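Local coordinates for protein phosphodiesterase (Pseudomonas aeruginosa, PDB 4G75) that acts as a colicin M-like bacteriocin that probably kills competing bacteria by magnesium-dependent cleavage of a lipid-linked peptidoglycan precursor, at residues A[146-151]-A[243-248]; A[161-166]-A[277-282]; A[191-196]-A[215-220]. One frame throughout, in Å; residues are numbered along the deposited sequence.

Overall arrangement
All three contacts lie in the colicin M family region of the chain. Helix 143-153 comes first and waits for residues 243-248, at the end of strand 229-243 and in the loop after it, to close interaction 1. Next, residues 161-166 leave the short strand 159-160 and are met by 277-282 at the end of strand 275-278 (interaction 2). These two closures cross, and they touch where Tyr243 CD1 packs on Ile277 CD1 at 3.8 Å. Interaction 3 is the short-range antiparallel pairing of strands 188-199 and 213-224, and it falls within both longer loops. Interaction 1 thus fixes helix to sheet end, interaction 2 fixes loop to sheet, and interaction 3 builds the sheet.

Interaction 1: residues A[146-151]-A[243-248]; sequences AAFAHY and YDFNPS. With EDO (1,2-ethanediol), chain D.
Tyr243 lays its ring against the flank of helix 143-153, between Ala147 and Tyr151 one turn further on. CB of Ala147 meets Tyr243 CE1 at 3.6 Å, while across the ring CB of Tyr151 comes equally near CE2. The carbonyl oxygen of Ala147 stands over one face, toward the rim; it accepts the helical bond from Tyr151 N and is also hydrogen-bonded to Tyr275 OH. At the far end of the ring, Tyr243 OH comes up against the helix backbone, 3.5 Å from Phe148 CA, and lies at the edge of both the Phe148 and the Phe245 rings.

These two phenylalanines meet next to that hydroxyl. Phe148 sends its ring out toward the loop, CG lying opposite the backbone N across the CA-CB bond (chi1 179°); there CD1 approaches Phe245 CE1 at 3.4 Å and CE1 stands over the Phe245 face, off centre. The planes are inclined at 38°, too oblique for a stack and too flat for an edge-to-face pair. Tyr151 receives Phe245 differently: CB of Phe245 sits over the tyrosine face, 4.1 Å from the ring centroid, in a CH-pi contact. Those two rings are only 17° from parallel but so far slid apart that they barely overlap.

No direct hydrogen bond joins the segments. At the more open side a water bridges them, 2.9 Å from Tyr151 OH and donating to the Asp244 carbonyl oxygen at 3.1 Å. Asn246 then shapes the departing chain, its OD1 accepting from Ser248 N in an Asx turn.

Leu261 of helix 255-264 touches Phe148, and Met258 touches Phe245. The result is a buried four-ring aromatic cluster fixing the end of strand 229-243 to helix 143-153, with the Tyr243 side chain about 7 Å from that of the magnesium ligand Asp241.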
loop_
_atom_site.group_PDB
_atom_site.type_symbol
_atom_site.label_atom_id
_atom_site.label_comp_id
_atom_site.label_asym_id
_atom_site.label_seq_id
_atom_site.Cartn_x
_atom_site.Cartn_y
_atom_site.Cartn_z
ATOM N N ALA A 146 -3.160 1.467 -3.682
ATOM C CA ALA A 146 -4.114 0.390 -3.918
ATOM C C ALA A 146 -5.013 0.194 -2.703
ATOM O O ALA A 146 -6.204 -0.062 -2.840
ATOM C CB ALA A 146 -3.382 -0.897 -4.246
ATOM N N ALA A 147 -4.425 0.309 -1.515
ATOM C CA ALA A 147 -5.176 0.159 -0.272
ATOM C C ALA A 147 -6.205 1.276 -0.124
ATOM O O ALA A 147 -7.321 1.052 0.348
ATOM C CB ALA A 147 -4.235 0.154 0.912
ATOM N N PHE A 148 -5.809 2.484 -0.507
ATOM C CA PHE A 148 -6.724 3.619 -0.480
ATOM C C PHE A 148 -7.846 3.419 -1.498
ATOM O O PHE A 148 -9.017 3.677 -1.220
ATOM C CB PHE A 148 -5.957 4.912 -0.768
ATOM C CG PHE A 148 -6.817 6.130 -0.784
ATOM C CD1 PHE A 148 -7.492 6.523 0.354
ATOM C CD2 PHE A 148 -6.951 6.888 -1.938
ATOM C CE1 PHE A 148 -8.301 7.651 0.344
ATOM C CE2 PHE A 148 -7.749 8.025 -1.958
ATOM C CZ PHE A 148 -8.429 8.400 -0.814
ATOM N N ALA A 149 -7.485 2.956 -2.685
ATOM C CA ALA A 149 -8.485 2.710 -3.709
ATOM C C ALA A 149 -9.502 1.679 -3.226
ATOM O O ALA A 149 -10.700 1.819 -3.469
ATOM C CB ALA A 149 -7.820 2.271 -5.001
ATOM N N HIS A 150 -9.032 0.654 -2.522
ATOM C CA HIS A 150 -9.940 -0.371 -2.020
ATOM C C HIS A 150 -10.868 0.160 -0.923
ATOM O O HIS A 150 -11.996 -0.314 -0.749
ATOM C CB HIS A 150 -9.178 -1.601 -1.523
ATOM C CG HIS A 150 -10.068 -2.774 -1.260
ATOM N ND1 HIS A 150 -10.449 -3.651 -2.252
ATOM C CD2 HIS A 150 -10.692 -3.184 -0.132
ATOM C CE1 HIS A 150 -11.248 -4.570 -1.739
ATOM N NE2 HIS A 150 -11.414 -4.306 -0.454
ATOM N N TYR A 151 -10.382 1.139 -0.173
ATOM C CA TYR A 151 -11.195 1.833 0.818
ATOM C C TYR A 151 -12.370 2.533 0.120
ATOM O O TYR A 151 -13.521 2.471 0.575
ATOM C CB TYR A 151 -10.299 2.835 1.550
ATOM C CG TYR A 151 -10.967 3.716 2.573
ATOM C CD1 TYR A 151 -11.658 3.170 3.655
ATOM C CD2 TYR A 151 -10.861 5.098 2.493
ATOM C CE1 TYR A 151 -12.254 3.988 4.604
ATOM C CE2 TYR A 151 -11.449 5.923 3.440
ATOM C CZ TYR A 151 -12.142 5.364 4.488
ATOM O OH TYR A 151 -12.723 6.184 5.429
ATOM N N TYR A 243 -8.342 -1.433 7.918
ATOM C CA TYR A 243 -7.987 -0.249 7.142
ATOM C C TYR A 243 -9.128 0.748 7.242
ATOM O O TYR A 243 -10.219 0.504 6.723
ATOM C CB TYR A 243 -7.720 -0.577 5.671
ATOM C CG TYR A 243 -7.153 0.602 4.901
ATOM C CD1 TYR A 243 -5.798 0.692 4.629
ATOM C CD2 TYR A 243 -7.974 1.639 4.477
ATOM C CE1 TYR A 243 -5.277 1.774 3.935
ATOM C CE2 TYR A 243 -7.468 2.716 3.780
ATOM C CZ TYR A 243 -6.120 2.784 3.520
ATOM O OH TYR A 243 -5.614 3.860 2.830
ATOM N N ASP A 244 -8.877 1.863 7.917
ATOM C CA ASP A 244 -9.889 2.903 8.058
ATOM C C ASP A 244 -9.321 4.276 7.720
ATOM O O ASP A 244 -9.824 5.298 8.189
ATOM C CB ASP A 244 -10.497 2.888 9.470
ATOM C CG ASP A 244 -9.448 2.980 10.574
ATOM O OD1 ASP A 244 -8.249 3.165 10.277
ATOM O OD2 ASP A 244 -9.828 2.860 11.758
ATOM N N PHE A 245 -8.271 4.282 6.901
ATOM C CA PHE A 245 -7.594 5.509 6.485
ATOM C C PHE A 245 -7.132 6.317 7.696
ATOM O O PHE A 245 -7.356 7.521 7.788
ATOM C CB PHE A 245 -8.485 6.342 5.558
ATOM C CG PHE A 245 -7.721 7.320 4.701
ATOM C CD1 PHE A 245 -6.707 6.884 3.861
ATOM C CD2 PHE A 245 -8.010 8.676 4.745
ATOM C CE1 PHE A 245 -5.996 7.780 3.077
ATOM C CE2 PHE A 245 -7.306 9.573 3.964
ATOM C CZ PHE A 245 -6.304 9.130 3.128
ATOM N N ASN A 246 -6.486 5.616 8.620
ATOM C CA ASN A 246 -5.960 6.183 9.855
ATOM C C ASN A 246 -4.921 7.261 9.572
ATOM O O ASN A 246 -3.914 6.994 8.921
ATOM C CB ASN A 246 -5.331 5.050 10.669
ATOM C CG ASN A 246 -4.998 5.447 12.099
ATOM O OD1 ASN A 246 -4.792 6.617 12.410
ATOM N ND2 ASN A 246 -4.933 4.453 12.977
ATOM N N PRO A 247 -5.155 8.489 10.064
ATOM C CA PRO A 247 -4.220 9.589 9.795
ATOM C C PRO A 247 -2.848 9.361 10.430
ATOM O O PRO A 247 -1.875 10.006 10.037
ATOM C CB PRO A 247 -4.908 10.810 10.425
ATOM C CG PRO A 247 -6.335 10.402 10.634
ATOM C CD PRO A 247 -6.306 8.925 10.873
ATOM N N SER A 248 -2.773 8.457 11.404
ATOM C CA SER A 248 -1.496 8.114 12.025
ATOM C C SER A 248 -0.521 7.566 10.984
ATOM O O SER A 248 0.702 7.649 11.147
ATOM C CB SER A 248 -1.700 7.081 13.140
ATOM O OG SER A 248 -0.457 6.639 13.659
HETATM C C1 EDO D . -3.013 6.561 5.898
HETATM O O1 EDO D . -4.151 5.695 5.967
HETATM C C2 EDO D . -1.940 5.945 5.012
HETATM O O2 EDO D . -2.420 5.814 3.671
HETATM O O HOH W 1 -12.890 5.744 8.277
#

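Interaction 2: residues A[161-166]-A[277-282]; sequences FPIERL and IGIPGA. With EDO (1,2-ethanediol), chain J.
The carbonyl oxygen of Pro280 takes two donors: Ile163 N at 2.9 Å, tilted slightly from the carbonyl plane, and O2 of a bound ethanediol, also at 2.9 Å. Two residues earlier in both segments, Phe161 N gives the shorter bond, 2.7 Å to Gly278 O, almost straight at 174°. The two segments run the same way here, and together with the backbone pairing of Gly278 to Met159 these bonds carry on the parallel pairing of strands 159-160 and 275-278.

Between the two bonds, Phe161 O accepts a CA-H...O contact from Ile279 CA at 3.3 Å. CG2 of Ile279, anti to its backbone N, also lies against that oxygen and reaches Leu166 CD1 at 3.8 Å. Ile163 brings CB to 4.0 Å from this methyl, the two isoleucines crossing at about a right angle. Phe161 touches Ile277 CG2 through CB, whereas its ring turns away and is covered by Leu166 CD2 over the centre of one face.

At the exposed end a water donates to both Glu164 OE1 and Ala282 O. The ethanediol beside it probably comes from the crystallisation liquor.

The chemistry implies a backbone-held join: main-chain bonds set the alignment, and branched aliphatic groups seal its inner side next to Ile214 and Ala238 of the sheet.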
loop_
_atom_site.group_PDB
_atom_site.type_symbol
_atom_site.label_atom_id
_atom_site.label_comp_id
_atom_site.label_asym_id
_atom_site.label_seq_id
_atom_site.Cartn_x
_atom_site.Cartn_y
_atom_site.Cartn_z
ATOM N N PHE A 161 -2.316 -8.846 3.032
ATOM C CA PHE A 161 -0.958 -8.321 2.936
ATOM C C PHE A 161 -0.053 -9.400 3.523
ATOM O O PHE A 161 0.147 -9.456 4.741
ATOM C CB PHE A 161 -0.834 -7.019 3.740
ATOM C CG PHE A 161 0.308 -6.123 3.307
ATOM C CD1 PHE A 161 1.506 -6.658 2.847
ATOM C CD2 PHE A 161 0.190 -4.743 3.398
ATOM C CE1 PHE A 161 2.552 -5.839 2.458
ATOM C CE2 PHE A 161 1.232 -3.914 3.017
ATOM C CZ PHE A 161 2.416 -4.462 2.541
ATOM N N PRO A 162 0.469 -10.293 2.665
ATOM C CA PRO A 162 1.294 -11.389 3.200
ATOM C C PRO A 162 2.399 -10.856 4.118
ATOM O O PRO A 162 3.051 -9.856 3.805
ATOM C CB PRO A 162 1.868 -12.039 1.943
ATOM C CG PRO A 162 0.841 -11.718 0.851
ATOM C CD PRO A 162 0.346 -10.338 1.195
ATOM N N ILE A 163 2.606 -11.520 5.251
ATOM C CA ILE A 163 3.490 -10.980 6.278
ATOM C C ILE A 163 4.914 -10.732 5.775
ATOM O O ILE A 163 5.543 -9.755 6.159
ATOM C CB ILE A 163 3.501 -11.862 7.555
ATOM C CG1 ILE A 163 4.088 -11.089 8.742
ATOM C CG2 ILE A 163 4.219 -13.182 7.302
ATOM C CD1 ILE A 163 3.970 -11.838 10.088
ATOM N N GLU A 164 5.415 -11.617 4.920
ATOM C CA GLU A 164 6.770 -11.477 4.399
ATOM C C GLU A 164 6.906 -10.289 3.444
ATOM O O GLU A 164 8.019 -9.827 3.172
ATOM C CB GLU A 164 7.244 -12.779 3.727
ATOM C CG GLU A 164 6.532 -13.144 2.426
ATOM C CD GLU A 164 5.231 -13.915 2.634
ATOM O OE1 GLU A 164 4.757 -14.034 3.791
ATOM O OE2 GLU A 164 4.676 -14.408 1.627
ATOM N N ARG A 165 5.783 -9.790 2.935
ATOM C CA ARG A 165 5.834 -8.648 2.016
ATOM C C ARG A 165 5.770 -7.313 2.746
ATOM O O ARG A 165 5.930 -6.267 2.132
ATOM C CB ARG A 165 4.736 -8.732 0.949
ATOM C CG ARG A 165 4.954 -9.885 -0.023
ATOM C CD ARG A 165 3.902 -9.972 -1.125
ATOM N NE ARG A 165 4.319 -10.963 -2.111
ATOM C CZ ARG A 165 4.943 -10.683 -3.250
ATOM N NH1 ARG A 165 5.201 -9.430 -3.599
ATOM N NH2 ARG A 165 5.284 -11.666 -4.061
ATOM N N LEU A 166 5.530 -7.350 4.052
ATOM C CA LEU A 166 5.599 -6.135 4.862
ATOM C C LEU A 166 7.009 -5.560 4.863
ATOM O O LEU A 166 7.199 -4.362 5.064
ATOM C CB LEU A 166 5.171 -6.410 6.312
ATOM C CG LEU A 166 3.738 -6.859 6.585
ATOM C CD1 LEU A 166 3.609 -7.251 8.048
ATOM C CD2 LEU A 166 2.714 -5.771 6.225
ATOM N N ILE A 277 -7.612 -5.930 6.664
ATOM C CA ILE A 277 -6.441 -6.418 5.953
ATOM C C ILE A 277 -5.899 -7.612 6.729
ATOM O O ILE A 277 -5.394 -7.471 7.843
ATOM C CB ILE A 277 -5.369 -5.323 5.770
ATOM C CG1 ILE A 277 -5.887 -4.246 4.807
ATOM C CG2 ILE A 277 -4.070 -5.922 5.222
ATOM C CD1 ILE A 277 -4.956 -3.048 4.649
ATOM N N GLY A 278 -6.038 -8.792 6.146
ATOM C CA GLY A 278 -5.412 -9.967 6.712
ATOM C C GLY A 278 -3.922 -9.883 6.453
ATOM O O GLY A 278 -3.484 -9.367 5.420
ATOM N N ILE A 279 -3.135 -10.388 7.394
ATOM C CA ILE A 279 -1.687 -10.377 7.262
ATOM C C ILE A 279 -1.217 -11.802 7.488
ATOM O O ILE A 279 -0.664 -12.126 8.534
ATOM C CB ILE A 279 -1.039 -9.411 8.269
ATOM C CG1 ILE A 279 -1.680 -8.022 8.152
ATOM C CG2 ILE A 279 0.481 -9.330 8.052
ATOM C CD1 ILE A 279 -1.192 -7.023 9.200
ATOM N N PRO A 280 -1.471 -12.671 6.501
ATOM C CA PRO A 280 -1.283 -14.117 6.658
ATOM C C PRO A 280 0.173 -14.541 6.604
ATOM O O PRO A 280 1.011 -13.850 6.012
ATOM C CB PRO A 280 -2.039 -14.701 5.461
ATOM C CG PRO A 280 -2.025 -13.622 4.438
ATOM C CD PRO A 280 -2.027 -12.314 5.183
ATOM N N GLY A 281 0.463 -15.680 7.222
ATOM C CA GLY A 281 1.780 -16.284 7.107
ATOM C C GLY A 281 2.594 -16.116 8.366
ATOM O O GLY A 281 2.143 -15.505 9.345
ATOM N N ALA A 282 3.805 -16.655 8.344
ATOM C CA ALA A 282 4.675 -16.590 9.502
ATOM C C ALA A 282 6.093 -16.206 9.120
ATOM O O ALA A 282 6.579 -16.548 8.039
ATOM C CB ALA A 282 4.671 -17.929 10.241
HETATM C C1 EDO J . 1.543 -17.400 3.300
HETATM O O1 EDO J . 2.708 -17.833 4.007
HETATM C C2 EDO J . 1.159 -16.011 3.789
HETATM O O2 EDO J . 2.313 -15.164 3.765
HETATM O O HOH W 2 5.965 -15.930 5.334
#

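Interaction 3: residues A[191-196]-A[215-220]; sequences TVDFNV and TLRIVG. With EDO (1,2-ethanediol), chain C.
Asp193 and Arg217 both start out with CG anti to the backbone N (chi1 -166° and -172°), and the arginine then stays extended as far as NE, which brings its head diagonally over the sheet to the carboxylate. It grips side-on, with one nitrogen to each oxygen: NE donates to Asp193 OD1 at 2.8 Å, almost straight, and NH2 to OD2, also at 2.8 Å. Both oxygens use their syn lone pairs, and the flat groups are nearly coplanar, a bidentate salt bridge that fixes the rotation of both ends. The remaining nitrogen, NH1, donates at 3.0 Å to O1 of an ethanediol that is also hydrogen-bonded to Arg237 NE. Asn195, directly opposite Arg217 in the pairing, runs alongside it, OD1 lying 3.6 Å from Arg217 CG; that OD1 is hydrogen-bonded to Tyr239 OH.

On the other face Phe194 has CG between its backbone N and carbonyl carbon (chi1 63°), folding the ring over its cross-strand partner. CB of Ile218 sits over the ring face in a CH-pi contact, 3.9 Å from the centroid, with CG2 against CE2 and CZ.

The backbones between these two faces pair in regular antiparallel fashion. Val192 with Gly220, Phe194 with Ile218 and Val196 with Leu216 are hydrogen-bonded pairs with two bonds each, the shortest 2.7 Å from Leu216 N to Val196 O. CA atoms of the non-hydrogen-bonded pairs in between make CA-H...O contacts to the carbonyl oxygens of the adjacent pairs.

Strand 229-243 continues the sheet beyond 213-224 through backbone bonds of Arg217 with Arg237 and Val219 with Glu235. Helix 176-184 packs on the apolar face, where Val181 meets Val192 while Phe178 and Gln177 meet Phe194.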
loop_
_atom_site.group_PDB
_atom_site.type_symbol
_atom_site.label_atom_id
_atom_site.label_comp_id
_atom_site.label_asym_id
_atom_site.label_seq_id
_atom_site.Cartn_x
_atom_site.Cartn_y
_atom_site.Cartn_z
ATOM N N THR A 191 6.231 -23.178 26.695
ATOM C CA THR A 191 5.512 -22.696 25.529
ATOM C C THR A 191 5.396 -21.184 25.627
ATOM O O THR A 191 4.996 -20.645 26.661
ATOM C CB THR A 191 4.110 -23.311 25.426
ATOM O OG1 THR A 191 4.223 -24.733 25.301
ATOM C CG2 THR A 191 3.378 -22.754 24.213
ATOM N N VAL A 192 5.754 -20.505 24.544
ATOM C CA VAL A 192 5.754 -19.056 24.510
ATOM C C VAL A 192 4.657 -18.610 23.558
ATOM O O VAL A 192 4.512 -19.163 22.471
ATOM C CB VAL A 192 7.101 -18.509 24.007
ATOM C CG1 VAL A 192 7.041 -17.001 23.886
ATOM C CG2 VAL A 192 8.234 -18.925 24.945
ATOM N N ASP A 193 3.870 -17.629 23.986
ATOM C CA ASP A 193 2.777 -17.121 23.173
ATOM C C ASP A 193 2.365 -15.760 23.719
ATOM O O ASP A 193 1.709 -15.667 24.758
ATOM C CB ASP A 193 1.602 -18.102 23.203
ATOM C CG ASP A 193 0.566 -17.817 22.136
ATOM O OD1 ASP A 193 0.658 -16.776 21.445
ATOM O OD2 ASP A 193 -0.358 -18.644 21.998
ATOM N N PHE A 194 2.781 -14.700 23.036
ATOM C CA PHE A 194 2.402 -13.354 23.449
ATOM C C PHE A 194 2.136 -12.409 22.271
ATOM O O PHE A 194 2.535 -12.678 21.141
ATOM C CB PHE A 194 3.430 -12.761 24.426
ATOM C CG PHE A 194 4.813 -12.580 23.847
ATOM C CD1 PHE A 194 5.162 -11.406 23.201
ATOM C CD2 PHE A 194 5.777 -13.564 23.994
ATOM C CE1 PHE A 194 6.433 -11.231 22.681
ATOM C CE2 PHE A 194 7.054 -13.388 23.478
ATOM C CZ PHE A 194 7.377 -12.221 22.822
ATOM N N ASN A 195 1.435 -11.314 22.554
ATOM C CA ASN A 195 1.088 -10.318 21.541
ATOM C C ASN A 195 1.861 -9.034 21.760
ATOM O O ASN A 195 2.067 -8.616 22.897
ATOM C CB ASN A 195 -0.418 -10.022 21.582
ATOM C CG ASN A 195 -1.253 -11.264 21.437
ATOM O OD1 ASN A 195 -0.954 -12.125 20.615
ATOM N ND2 ASN A 195 -2.304 -11.378 22.252
ATOM N N VAL A 196 2.294 -8.407 20.674
ATOM C CA VAL A 196 3.051 -7.161 20.769
ATOM C C VAL A 196 2.711 -6.231 19.610
ATOM O O VAL A 196 2.697 -6.649 18.452
ATOM C CB VAL A 196 4.591 -7.394 20.800
ATOM C CG1 VAL A 196 4.920 -8.820 21.191
ATOM C CG2 VAL A 196 5.238 -7.031 19.467
ATOM N N THR A 215 -0.552 -5.708 15.225
ATOM C CA THR A 215 -0.266 -6.520 16.398
ATOM C C THR A 215 0.373 -7.815 15.932
ATOM O O THR A 215 -0.197 -8.535 15.112
ATOM C CB THR A 215 -1.549 -6.835 17.197
ATOM O OG1 THR A 215 -2.204 -5.611 17.563
ATOM C CG2 THR A 215 -1.216 -7.626 18.458
ATOM N N LEU A 216 1.570 -8.095 16.440
ATOM C CA LEU A 216 2.240 -9.349 16.135
ATOM C C LEU A 216 1.921 -10.382 17.205
ATOM O O LEU A 216 1.536 -10.036 18.329
ATOM C CB LEU A 216 3.758 -9.158 16.044
ATOM C CG LEU A 216 4.291 -8.185 14.988
ATOM C CD1 LEU A 216 5.814 -8.147 15.051
ATOM C CD2 LEU A 216 3.811 -8.589 13.598
ATOM N N ARG A 217 2.072 -11.646 16.837
ATOM C CA ARG A 217 1.984 -12.746 17.788
ATOM C C ARG A 217 3.260 -13.560 17.705
ATOM O O ARG A 217 3.639 -14.028 16.624
ATOM C CB ARG A 217 0.787 -13.636 17.458
ATOM C CG ARG A 217 0.510 -14.691 18.514
ATOM C CD ARG A 217 -0.704 -15.525 18.147
ATOM N NE ARG A 217 -1.075 -16.418 19.237
ATOM C CZ ARG A 217 -2.190 -17.139 19.266
ATOM N NH1 ARG A 217 -3.051 -17.074 18.260
ATOM N NH2 ARG A 217 -2.446 -17.927 20.305
ATOM N N ILE A 218 3.923 -13.720 18.847
ATOM C CA ILE A 218 5.159 -14.487 18.928
ATOM C C ILE A 218 4.848 -15.805 19.607
ATOM O O ILE A 218 4.442 -15.830 20.772
ATOM C CB ILE A 218 6.248 -13.736 19.708
ATOM C CG1 ILE A 218 6.772 -12.555 18.886
ATOM C CG2 ILE A 218 7.436 -14.660 20.008
ATOM C CD1 ILE A 218 5.820 -11.412 18.761
ATOM N N VAL A 219 5.034 -16.900 18.879
ATOM C CA VAL A 219 4.679 -18.216 19.397
ATOM C C VAL A 219 5.769 -19.241 19.107
ATOM O O VAL A 219 6.295 -19.309 18.000
ATOM C CB VAL A 219 3.341 -18.707 18.808
ATOM C CG1 VAL A 219 3.430 -18.805 17.294
ATOM C CG2 VAL A 219 2.946 -20.044 19.416
ATOM N N GLY A 220 6.110 -20.037 20.111
ATOM C CA GLY A 220 7.147 -21.030 19.950
ATOM C C GLY A 220 7.519 -21.727 21.231
ATOM O O GLY A 220 6.770 -21.722 22.209
HETATM C C1 EDO C . -2.513 -14.339 15.047
HETATM O O1 EDO C . -3.121 -15.409 15.777
HETATM C C2 EDO C . -2.706 -14.621 13.563
HETATM O O2 EDO C . -2.163 -15.916 13.283
#